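Local coordinates for protein acyl-CoA hydrolase (Bacillus halodurans, PDB 1VPM) that binds coenzyme A and probably hydrolyses long-chain fatty acyl-CoA thioesters, as a hexameric member of the acyl-CoA hydrolase family, at residues A[49-62]-A[88-102]. Numbering follows the deposited sequence. Where two conformers were deposited one is given.
Sequences YIDEIAALTAMKHA and LEGFVTHTGRTSMEV. With COA (coenzyme A), chain D.
Helix 49-62 crosses strand 88-95 at -42°, the axes approach to 7.5 Å, and the nearest CA pairs are T57 with F91 and A54 with G90. No hydrogen bond links the segments. T57 lays its methyl CG2 against the strand backbone, 3.5 Å from F91 CA. CG2 lies anti to the backbone N, which leaves T57 OG1 (chi1 -58°) to donate to I53 O at 2.8 Å, 35° out of the carbonyl plane. That carbonyl also takes T57 N, from the other face. A valine here would probably lose the hydroxyl's bond and leave I53 O with the backbone N-H as its one donor from this residue. I53 CD1 sits 3.4 Å from L88 O, and L88 CD2 packs against the helix backbone at Y49. A54 CB meets V102 CG1 at 3.9 Å. H61 has V92 CG1 over one ring face and the selenium of M100 at the edge, 3.8 Å from H61 CD2. A58 CB meets M100 CE at 3.7 Å. H61 NE2 is hydrogen-bonded to P139 O. Loop 96-98 and S99 grip the coenzyme A 3'-phosphate, with S99 OG 2.6 Å from COA O8A. In this hotdog fold the helix also touches strands 24-29 and 116-129, while helix 146-166 packs on F91 and T93.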
ATOM      1  N   TYR A  49       6.408  10.844   6.141  1.00 24.17           N
ATOM      2  CA  TYR A  49       5.375  11.903   6.221  1.00 25.41           C
ATOM      3  C   TYR A  49       5.959  13.295   6.273  1.00 21.27           C
ATOM      4  O   TYR A  49       5.419  14.230   5.640  1.00 20.99           O
ATOM      5  CB  TYR A  49       4.473  11.708   7.416  1.00 24.76           C
ATOM      6  CG  TYR A  49       3.658  10.456   7.433  1.00 25.64           C
ATOM      7  CD1 TYR A  49       3.222   9.854   6.271  1.00 28.53           C
ATOM      8  CD2 TYR A  49       3.228   9.944   8.668  1.00 30.56           C
ATOM      9  CE1 TYR A  49       2.420   8.722   6.331  1.00 34.62           C
ATOM     10  CE2 TYR A  49       2.402   8.864   8.724  1.00 31.25           C
ATOM     11  CZ  TYR A  49       2.041   8.240   7.564  1.00 38.42           C
ATOM     12  OH  TYR A  49       1.226   7.145   7.623  1.00 40.90           O
ATOM     13  N   ILE A  50       7.102  13.467   6.947  1.00 22.24           N
ATOM     14  CA  ILE A  50       7.813  14.736   7.003  1.00 23.64           C
ATOM     15  C   ILE A  50       8.265  15.180   5.590  1.00 23.62           C
ATOM     16  O   ILE A  50       8.053  16.321   5.192  1.00 22.88           O
ATOM     17  CB  ILE A  50       9.032  14.631   7.948  1.00 23.17           C
ATOM     18  CG1 ILE A  50       8.615  14.642   9.415  1.00 24.57           C
ATOM     19  CG2 ILE A  50      10.063  15.762   7.725  1.00 23.45           C
ATOM     20  CD1 ILE A  50       9.675  14.209  10.327  1.00 23.02           C
ATOM     21  N   ASP A  51       8.848  14.269   4.825  1.00 23.70           N
ATOM     22  CA  ASP A  51       9.271  14.612   3.455  1.00 23.71           C
ATOM     23  C   ASP A  51       8.062  14.886   2.576  1.00 23.45           C
ATOM     24  O   ASP A  51       8.121  15.779   1.738  1.00 24.59           O
ATOM     25  CB  ASP A  51      10.070  13.489   2.842  1.00 22.22           C
ATOM     26  CG  ASP A  51      10.690  13.885   1.525  1.00 26.03           C
ATOM     27  OD1 ASP A  51      11.683  14.673   1.629  1.00 26.13           O
ATOM     28  OD2 ASP A  51      10.223  13.420   0.444  1.00 26.01           O
ATOM     29  N   GLU A  52       6.965  14.161   2.747  1.00 24.36           N
ATOM     30  CA  GLU A  52       5.756  14.360   1.939  1.00 25.50           C
ATOM     31  C   GLU A  52       5.265  15.769   2.115  1.00 23.49           C
ATOM     32  O   GLU A  52       4.933  16.463   1.129  1.00 22.12           O
ATOM     33  CB  GLU A  52       4.669  13.349   2.360  0.65 26.40           C
ATOM     34  CG  GLU A  52       3.468  13.311   1.493  0.65 33.75           C
ATOM     35  CD  GLU A  52       2.403  12.321   1.977  0.65 31.11           C
ATOM     36  OE1 GLU A  52       2.766  11.233   2.505  0.65 42.84           O
ATOM     37  OE2 GLU A  52       1.225  12.676   1.827  0.65 35.52           O
ATOM     38  N   ILE A  53       5.187  16.211   3.366  1.00 22.27           N
ATOM     39  CA  ILE A  53       4.638  17.548   3.632  1.00 24.33           C
ATOM     40  C   ILE A  53       5.665  18.586   3.163  1.00 23.02           C
ATOM     41  O   ILE A  53       5.310  19.642   2.667  1.00 23.08           O
ATOM     42  CB  ILE A  53       4.160  17.739   5.068  1.00 27.38           C
ATOM     43  CG1 ILE A  53       3.266  18.986   5.184  1.00 33.21           C
ATOM     44  CG2 ILE A  53       5.201  17.786   6.022  1.00 25.91           C
ATOM     45  CD1 ILE A  53       2.504  19.077   6.442  1.00 33.32           C
ATOM     46  N   ALA A  54       6.937  18.293   3.280  1.00 22.50           N
ATOM     47  CA  ALA A  54       7.933  19.232   2.804  1.00 23.08           C
ATOM     48  C   ALA A  54       7.903  19.441   1.307  1.00 22.98           C
ATOM     49  O   ALA A  54       8.117  20.562   0.837  1.00 22.04           O
ATOM     50  CB  ALA A  54       9.314  18.824   3.272  1.00 25.19           C
ATOM     51  N   ALA A  55       7.712  18.368   0.565  1.00 21.28           N
ATOM     52  CA  ALA A  55       7.581  18.397  -0.894  1.00 23.12           C
ATOM     53  C   ALA A  55       6.376  19.236  -1.273  1.00 23.98           C
ATOM     54  O   ALA A  55       6.470  20.071  -2.174  1.00 21.74           O
ATOM     55  CB  ALA A  55       7.441  17.026  -1.445  1.00 23.51           C
ATOM     56  N   LEU A  56       5.230  19.003  -0.618  1.00 21.78           N
ATOM     57  CA  LEU A  56       4.049  19.804  -0.893  1.00 21.83           C
ATOM     58  C   LEU A  56       4.265  21.288  -0.644  1.00 20.79           C
ATOM     59  O   LEU A  56       3.905  22.136  -1.482  1.00 21.28           O
ATOM     60  CB  LEU A  56       2.831  19.280  -0.100  1.00 23.03           C
ATOM     61  CG  LEU A  56       2.151  17.995  -0.571  1.00 27.10           C
ATOM     62  CD1 LEU A  56       1.325  17.423   0.545  1.00 25.82           C
ATOM     63  CD2 LEU A  56       1.291  18.266  -1.808  1.00 28.67           C
ATOM     64  N   THR A  57       4.852  21.578   0.490  1.00 21.47           N
ATOM     65  CA  THR A  57       5.201  22.943   0.867  1.00 22.39           C
ATOM     66  C   THR A  57       6.089  23.649  -0.174  1.00 21.62           C
ATOM     67  O   THR A  57       5.839  24.796  -0.605  1.00 20.74           O
ATOM     68  CB  THR A  57       5.831  22.915   2.247  1.00 22.21           C
ATOM     69  OG1 THR A  57       4.870  22.321   3.178  1.00 24.86           O
ATOM     70  CG2 THR A  57       6.229  24.306   2.714  1.00 25.28           C
ATOM     71  N   ALA A  58       7.145  22.955  -0.582  1.00 21.90           N
ATOM     72  CA  ALA A  58       8.114  23.516  -1.501  1.00 21.56           C
ATOM     73  C   ALA A  58       7.497  23.664  -2.897  1.00 21.46           C
ATOM     74  O   ALA A  58       7.729  24.644  -3.583  1.00 20.95           O
ATOM     75  CB  ALA A  58       9.353  22.605  -1.533  1.00 23.11           C
HETATM   76  N   MSE A  59       6.653  22.712  -3.297  1.00 21.68           N
HETATM   77  CA  MSE A  59       5.967  22.806  -4.587  1.00 24.32           C
HETATM   78  C   MSE A  59       5.022  24.017  -4.622  1.00 23.93           C
HETATM   79  O   MSE A  59       4.926  24.730  -5.636  1.00 22.75           O
HETATM   80  CB  MSE A  59       5.232  21.515  -4.919  1.00 24.31           C
HETATM   81  CG  MSE A  59       6.219  20.404  -5.190  1.00 21.67           C
HETATM   82 SE   MSE A  59       5.143  18.718  -5.363  1.00 40.64          SE
HETATM   83  CE  MSE A  59       4.446  19.122  -7.032  1.00 35.06           C
ATOM     84  N   LYS A  60       4.359  24.268  -3.517  1.00 20.20           N
ATOM     85  CA  LYS A  60       3.487  25.441  -3.404  1.00 23.88           C
ATOM     86  C   LYS A  60       4.242  26.743  -3.470  1.00 24.57           C
ATOM     87  O   LYS A  60       3.737  27.730  -4.047  1.00 25.23           O
ATOM     88  CB  LYS A  60       2.657  25.410  -2.108  1.00 25.65           C
ATOM     89  CG  LYS A  60       1.518  24.501  -2.198  1.00 30.44           C
ATOM     90  CD  LYS A  60       0.941  24.054  -0.852  1.00 35.08           C
ATOM     91  CE  LYS A  60       0.126  25.032  -0.119  1.00 46.23           C
ATOM     92  NZ  LYS A  60      -0.709  24.264   0.877  1.00 35.34           N
ATOM     93  N   HIS A  61       5.430  26.774  -2.866  1.00 22.38           N
ATOM     94  CA  HIS A  61       6.224  28.012  -2.884  1.00 23.41           C
ATOM     95  C   HIS A  61       6.789  28.302  -4.259  1.00 22.94           C
ATOM     96  O   HIS A  61       6.767  29.450  -4.698  1.00 23.21           O
ATOM     97  CB  HIS A  61       7.347  27.961  -1.864  1.00 19.75           C
ATOM     98  CG  HIS A  61       8.124  29.222  -1.796  1.00 21.05           C
ATOM     99  ND1 HIS A  61       7.636  30.357  -1.191  1.00 24.10           N
ATOM    100  CD2 HIS A  61       9.355  29.524  -2.274  1.00 24.05           C
ATOM    101  CE1 HIS A  61       8.543  31.315  -1.320  1.00 21.48           C
ATOM    102  NE2 HIS A  61       9.601  30.833  -1.951  1.00 23.75           N
ATOM    103  N   ALA A  62       7.275  27.266  -4.932  1.00 22.13           N
ATOM    104  CA  ALA A  62       8.026  27.390  -6.190  1.00 22.51           C
ATOM    105  C   ALA A  62       7.241  27.131  -7.442  1.00 22.65           C
ATOM    106  O   ALA A  62       7.746  27.346  -8.546  1.00 22.51           O
ATOM    107  CB  ALA A  62       9.184  26.473  -6.145  1.00 24.11           C
ATOM    108  N   LEU A  88       1.018  17.142  11.079  1.00 22.91           N
ATOM    109  CA  LEU A  88       2.217  17.721  10.543  1.00 19.68           C
ATOM    110  C   LEU A  88       1.923  19.108   9.973  1.00 22.91           C
ATOM    111  O   LEU A  88       0.829  19.308   9.371  1.00 27.89           O
ATOM    112  CB  LEU A  88       2.791  16.830   9.432  1.00 22.61           C
ATOM    113  CG  LEU A  88       3.248  15.391   9.796  1.00 20.05           C
ATOM    114  CD1 LEU A  88       2.151  14.401   9.387  1.00 25.85           C
ATOM    115  CD2 LEU A  88       4.525  15.070   9.097  1.00 25.67           C
ATOM    116  N   GLU A  89       2.916  19.993  10.117  1.00 25.59           N
ATOM    117  CA  GLU A  89       2.828  21.331   9.531  1.00 23.99           C
ATOM    118  C   GLU A  89       4.174  21.727   8.987  1.00 24.76           C
ATOM    119  O   GLU A  89       5.160  21.583   9.680  1.00 23.04           O
ATOM    120  CB  GLU A  89       2.373  22.346  10.586  1.00 24.11           C
ATOM    121  CG  GLU A  89       2.217  23.762  10.040  1.00 29.43           C
ATOM    122  CD  GLU A  89       1.901  24.794  11.103  1.00 34.49           C
ATOM    123  OE1 GLU A  89       1.915  24.511  12.318  1.00 32.63           O
ATOM    124  OE2 GLU A  89       1.605  25.927  10.714  1.00 42.83           O
ATOM    125  N   GLY A  90       4.188  22.229   7.776  1.00 22.97           N
ATOM    126  CA  GLY A  90       5.399  22.624   7.111  1.00 23.36           C
ATOM    127  C   GLY A  90       5.261  24.027   6.529  1.00 22.24           C
ATOM    128  O   GLY A  90       4.144  24.428   6.137  1.00 23.76           O
ATOM    129  N   PHE A  91       6.365  24.737   6.503  1.00 24.20           N
ATOM    130  CA  PHE A  91       6.468  25.978   5.732  1.00 24.91           C
ATOM    131  C   PHE A  91       7.888  26.318   5.371  1.00 22.63           C
ATOM    132  O   PHE A  91       8.835  25.908   6.037  1.00 20.66           O
ATOM    133  CB  PHE A  91       5.787  27.134   6.466  1.00 21.99           C
ATOM    134  CG  PHE A  91       6.169  27.280   7.892  1.00 22.98           C
ATOM    135  CD1 PHE A  91       5.447  26.641   8.894  1.00 27.54           C
ATOM    136  CD2 PHE A  91       7.184  28.138   8.254  1.00 26.29           C
ATOM    137  CE1 PHE A  91       5.768  26.841  10.219  1.00 29.31           C
ATOM    138  CE2 PHE A  91       7.499  28.341   9.580  1.00 30.68           C
ATOM    139  CZ  PHE A  91       6.770  27.699  10.559  1.00 28.81           C
ATOM    140  N   VAL A  92       8.013  27.052   4.269  1.00 20.48           N
ATOM    141  CA  VAL A  92       9.300  27.538   3.795  1.00 21.12           C
ATOM    142  C   VAL A  92       9.717  28.646   4.738  1.00 21.99           C
ATOM    143  O   VAL A  92       8.963  29.592   4.969  1.00 22.85           O
ATOM    144  CB  VAL A  92       9.210  28.046   2.323  1.00 19.51           C
ATOM    145  CG1 VAL A  92      10.500  28.687   1.911  1.00 20.77           C
ATOM    146  CG2 VAL A  92       8.893  26.934   1.409  1.00 21.58           C
ATOM    147  N   THR A  93      10.961  28.570   5.226  1.00 21.22           N
ATOM    148  CA  THR A  93      11.479  29.511   6.194  1.00 22.63           C
ATOM    149  C   THR A  93      12.504  30.440   5.589  1.00 24.12           C
ATOM    150  O   THR A  93      12.696  31.531   6.105  1.00 23.94           O
ATOM    151  CB  THR A  93      12.193  28.798   7.351  1.00 25.41           C
ATOM    152  OG1 THR A  93      13.113  27.847   6.849  1.00 30.18           O
ATOM    153  CG2 THR A  93      11.206  28.096   8.179  1.00 23.95           C
ATOM    154  N   HIS A  94      13.112  30.038   4.479  1.00 22.43           N
ATOM    155  CA  HIS A  94      14.246  30.795   3.862  1.00 22.56           C
ATOM    156  C   HIS A  94      14.575  30.150   2.527  1.00 26.12           C
ATOM    157  O   HIS A  94      14.307  28.999   2.314  1.00 24.84           O
ATOM    158  CB  HIS A  94      15.509  30.765   4.755  1.00 27.53           C
ATOM    159  CG  HIS A  94      16.589  31.748   4.380  1.00 26.32           C
ATOM    160  ND1 HIS A  94      17.761  31.369   3.756  1.00 27.56           N
ATOM    161  CD2 HIS A  94      16.724  33.071   4.652  1.00 25.85           C
ATOM    162  CE1 HIS A  94      18.543  32.424   3.609  1.00 29.73           C
ATOM    163  NE2 HIS A  94      17.943  33.474   4.138  1.00 29.29           N
ATOM    164  N   THR A  95      15.188  30.906   1.633  1.00 22.26           N
ATOM    165  CA  THR A  95      15.515  30.390   0.313  1.00 22.90           C
ATOM    166  C   THR A  95      16.923  30.797  -0.094  1.00 26.19           C
ATOM    167  O   THR A  95      17.441  31.802   0.367  1.00 24.91           O
ATOM    168  CB  THR A  95      14.537  30.901  -0.779  1.00 24.60           C
ATOM    169  OG1 THR A  95      14.698  32.315  -1.005  1.00 22.22           O
ATOM    170  CG2 THR A  95      13.096  30.533  -0.463  1.00 24.75           C
ATOM    171  N   GLY A  96      17.489  30.027  -0.999  1.00 26.41           N
ATOM    172  CA  GLY A  96      18.717  30.408  -1.721  1.00 27.43           C
ATOM    173  C   GLY A  96      18.307  30.669  -3.157  1.00 30.00           C
ATOM    174  O   GLY A  96      17.203  31.118  -3.408  1.00 35.94           O
ATOM    175  N   ARG A  97      19.136  30.284  -4.106  1.00 25.57           N
ATOM    176  CA  ARG A  97      18.875  30.545  -5.512  1.00 27.09           C
ATOM    177  C   ARG A  97      17.841  29.586  -6.058  1.00 26.10           C
ATOM    178  O   ARG A  97      16.850  30.017  -6.647  1.00 27.00           O
ATOM    179  CB  ARG A  97      20.176  30.438  -6.319  1.00 28.11           C
ATOM    180  CG  ARG A  97      20.067  31.095  -7.680  1.00 33.90           C
ATOM    181  CD  ARG A  97      21.388  31.010  -8.469  1.00 37.59           C
ATOM    182  NE  ARG A  97      21.638  29.656  -8.990  1.00 45.11           N
ATOM    183  CZ  ARG A  97      21.113  29.151 -10.111  1.00 47.00           C
ATOM    184  NH1 ARG A  97      20.283  29.860 -10.885  1.00 47.29           N
ATOM    185  NH2 ARG A  97      21.428  27.906 -10.463  1.00 47.53           N
ATOM    186  N   THR A  98      18.081  28.290  -5.860  1.00 23.37           N
ATOM    187  CA  THR A  98      17.176  27.233  -6.298  1.00 25.33           C
ATOM    188  C   THR A  98      16.669  26.384  -5.146  1.00 25.77           C
ATOM    189  O   THR A  98      15.881  25.464  -5.372  1.00 26.01           O
ATOM    190  CB  THR A  98      17.880  26.302  -7.305  1.00 27.24           C
ATOM    191  OG1 THR A  98      18.865  25.492  -6.642  1.00 28.30           O
ATOM    192  CG2 THR A  98      18.525  27.130  -8.406  1.00 27.46           C
ATOM    193  N   SER A  99      17.130  26.688  -3.936  1.00 25.70           N
ATOM    194  CA  SER A  99      16.857  25.861  -2.743  1.00 24.57           C
ATOM    195  C   SER A  99      15.964  26.594  -1.761  1.00 23.52           C
ATOM    196  O   SER A  99      15.903  27.831  -1.718  1.00 24.61           O
ATOM    197  CB  SER A  99      18.183  25.427  -2.094  1.00 24.61           C
ATOM    198  OG  SER A  99      18.865  26.516  -1.506  1.00 28.20           O
HETATM  199  N   MSE A 100      15.207  25.799  -1.001  1.00 21.28           N
HETATM  200  CA  MSE A 100      14.313  26.278   0.020  1.00 22.41           C
HETATM  201  C   MSE A 100      14.548  25.481   1.284  1.00 23.79           C
HETATM  202  O   MSE A 100      14.604  24.247   1.245  1.00 23.83           O
HETATM  203  CB  MSE A 100      12.896  26.029  -0.424  1.00 21.04           C
HETATM  204  CG  MSE A 100      12.478  26.834  -1.609  1.00 23.54           C
HETATM  205 SE   MSE A 100      10.898  26.076  -2.549  1.00 33.02          SE
HETATM  206  CE  MSE A 100      11.725  24.610  -3.554  1.00 22.24           C
ATOM    207  N   GLU A 101      14.713  26.171   2.402  1.00 21.13           N
ATOM    208  CA  GLU A 101      14.630  25.499   3.676  1.00 20.15           C
ATOM    209  C   GLU A 101      13.156  25.363   4.067  1.00 20.95           C
ATOM    210  O   GLU A 101      12.374  26.326   3.988  1.00 21.40           O
ATOM    211  CB  GLU A 101      15.369  26.302   4.766  1.00 18.46           C
ATOM    212  CG  GLU A 101      15.380  25.579   6.085  1.00 22.96           C
ATOM    213  CD  GLU A 101      16.072  26.397   7.187  1.00 23.07           C
ATOM    214  OE1 GLU A 101      15.559  27.504   7.528  1.00 25.73           O
ATOM    215  OE2 GLU A 101      17.151  25.961   7.636  1.00 26.19           O
ATOM    216  N   VAL A 102      12.794  24.149   4.443  1.00 23.33           N
ATOM    217  CA  VAL A 102      11.452  23.827   4.902  1.00 21.61           C
ATOM    218  C   VAL A 102      11.527  23.347   6.366  1.00 22.23           C
ATOM    219  O   VAL A 102      12.320  22.463   6.718  1.00 23.85           O
ATOM    220  CB  VAL A 102      10.750  22.800   4.006  1.00 24.66           C
ATOM    221  CG1 VAL A 102       9.373  22.463   4.566  1.00 27.12           C
ATOM    222  CG2 VAL A 102      10.646  23.307   2.572  1.00 25.39           C
TER
HETATM  223  N1A COA D 200      21.996  19.964   1.617  1.00 40.26           N
HETATM  224  C2A COA D 200      21.496  21.232   1.535  1.00 36.99           C
HETATM  225  N3A COA D 200      21.560  21.921   0.312  1.00 46.57           N
HETATM  226  C4A COA D 200      22.104  21.318  -0.784  1.00 43.35           C
HETATM  227  C5A COA D 200      22.630  20.016  -0.704  1.00 39.37           C
HETATM  228  C6A COA D 200      22.584  19.328   0.512  1.00 44.11           C
HETATM  229  N6A COA D 200      23.217  18.145   0.624  1.00 32.59           N
HETATM  230  N7A COA D 200      23.128  19.690  -1.937  1.00 47.29           N
HETATM  231  C8A COA D 200      22.922  20.741  -2.778  1.00 42.54           C
HETATM  232  N9A COA D 200      22.301  21.745  -2.076  1.00 41.57           N
HETATM  233  C1B COA D 200      21.739  22.956  -2.642  1.00 41.50           C
HETATM  234  C2B COA D 200      22.844  23.852  -3.157  1.00 48.33           C
HETATM  235  O2B COA D 200      23.449  24.550  -2.100  1.00 47.99           O
HETATM  236  C3B COA D 200      22.073  24.737  -4.122  1.00 45.21           C
HETATM  237  O3B COA D 200      21.604  25.836  -3.360  1.00 45.02           O
HETATM  238  P3B COA D 200      21.301  27.283  -3.959  1.00 37.19           P
HETATM  239  O7A COA D 200      22.509  28.112  -3.788  1.00 45.49           O
HETATM  240  O8A COA D 200      20.193  27.976  -3.274  1.00 39.96           O
HETATM  241  O9A COA D 200      20.857  27.082  -5.379  1.00 39.67           O
HETATM  242  C4B COA D 200      20.977  23.799  -4.649  1.00 49.56           C
HETATM  243  O4B COA D 200      21.029  22.641  -3.812  1.00 44.14           O
HETATM  244  C5B COA D 200      21.190  23.331  -6.092  1.00 50.78           C
HETATM  245  O5B COA D 200      22.468  22.701  -6.168  1.00 62.39           O
HETATM  246  P1A COA D 200      23.579  23.021  -7.327  1.00 66.29           P
HETATM  247  O1A COA D 200      24.958  22.978  -6.702  1.00 66.88           O
HETATM  248  O2A COA D 200      23.268  24.310  -8.061  1.00 65.29           O
HETATM  249  O3A COA D 200      23.407  21.856  -8.430  1.00 65.73           O
HETATM  250  P2A COA D 200      23.544  20.256  -8.224  1.00 62.22           P
HETATM  251  O4A COA D 200      24.758  19.953  -7.358  1.00 55.01           O
HETATM  252  O5A COA D 200      23.549  19.652  -9.618  1.00 66.24           O
HETATM  253  O6A COA D 200      22.179  19.771  -7.484  1.00 62.84           O
HETATM  254  CBP COA D 200      21.113  18.319  -5.912  1.00 59.10           C
HETATM  255  CCP COA D 200      22.141  19.434  -6.106  1.00 59.87           C
HETATM  256  CDP COA D 200      20.699  18.250  -4.439  1.00 55.95           C
HETATM  257  CEP COA D 200      19.885  18.693  -6.770  1.00 53.51           C
HETATM  258  CAP COA D 200      21.732  16.968  -6.373  1.00 56.88           C
HETATM  259  OAP COA D 200      22.932  16.588  -5.709  1.00 56.45           O
HETATM  260  C9P COA D 200      20.696  15.864  -6.272  1.00 57.40           C
HETATM  261  O9P COA D 200      19.772  15.771  -7.332  1.00 48.04           O
HETATM  262  N8P COA D 200      20.644  15.037  -5.217  1.00 37.96           N
HETATM  263  C7P COA D 200      19.603  14.027  -5.231  1.00 43.59           C
HETATM  264  C6P COA D 200      18.248  14.612  -4.821  1.00 43.62           C
HETATM  265  C5P COA D 200      17.194  13.526  -4.759  1.00 43.12           C
HETATM  266  O5P COA D 200      16.880  12.937  -5.814  1.00 54.69           O
HETATM  267  N4P COA D 200      16.667  13.237  -3.565  1.00 36.08           N
HETATM  268  C3P COA D 200      15.614  12.266  -3.426  1.00 35.54           C
HETATM  269  C2P COA D 200      16.005  10.869  -2.941  1.00 31.25           C
HETATM  270  S1P COA D 200      17.499  10.018  -3.608  1.00 40.10           S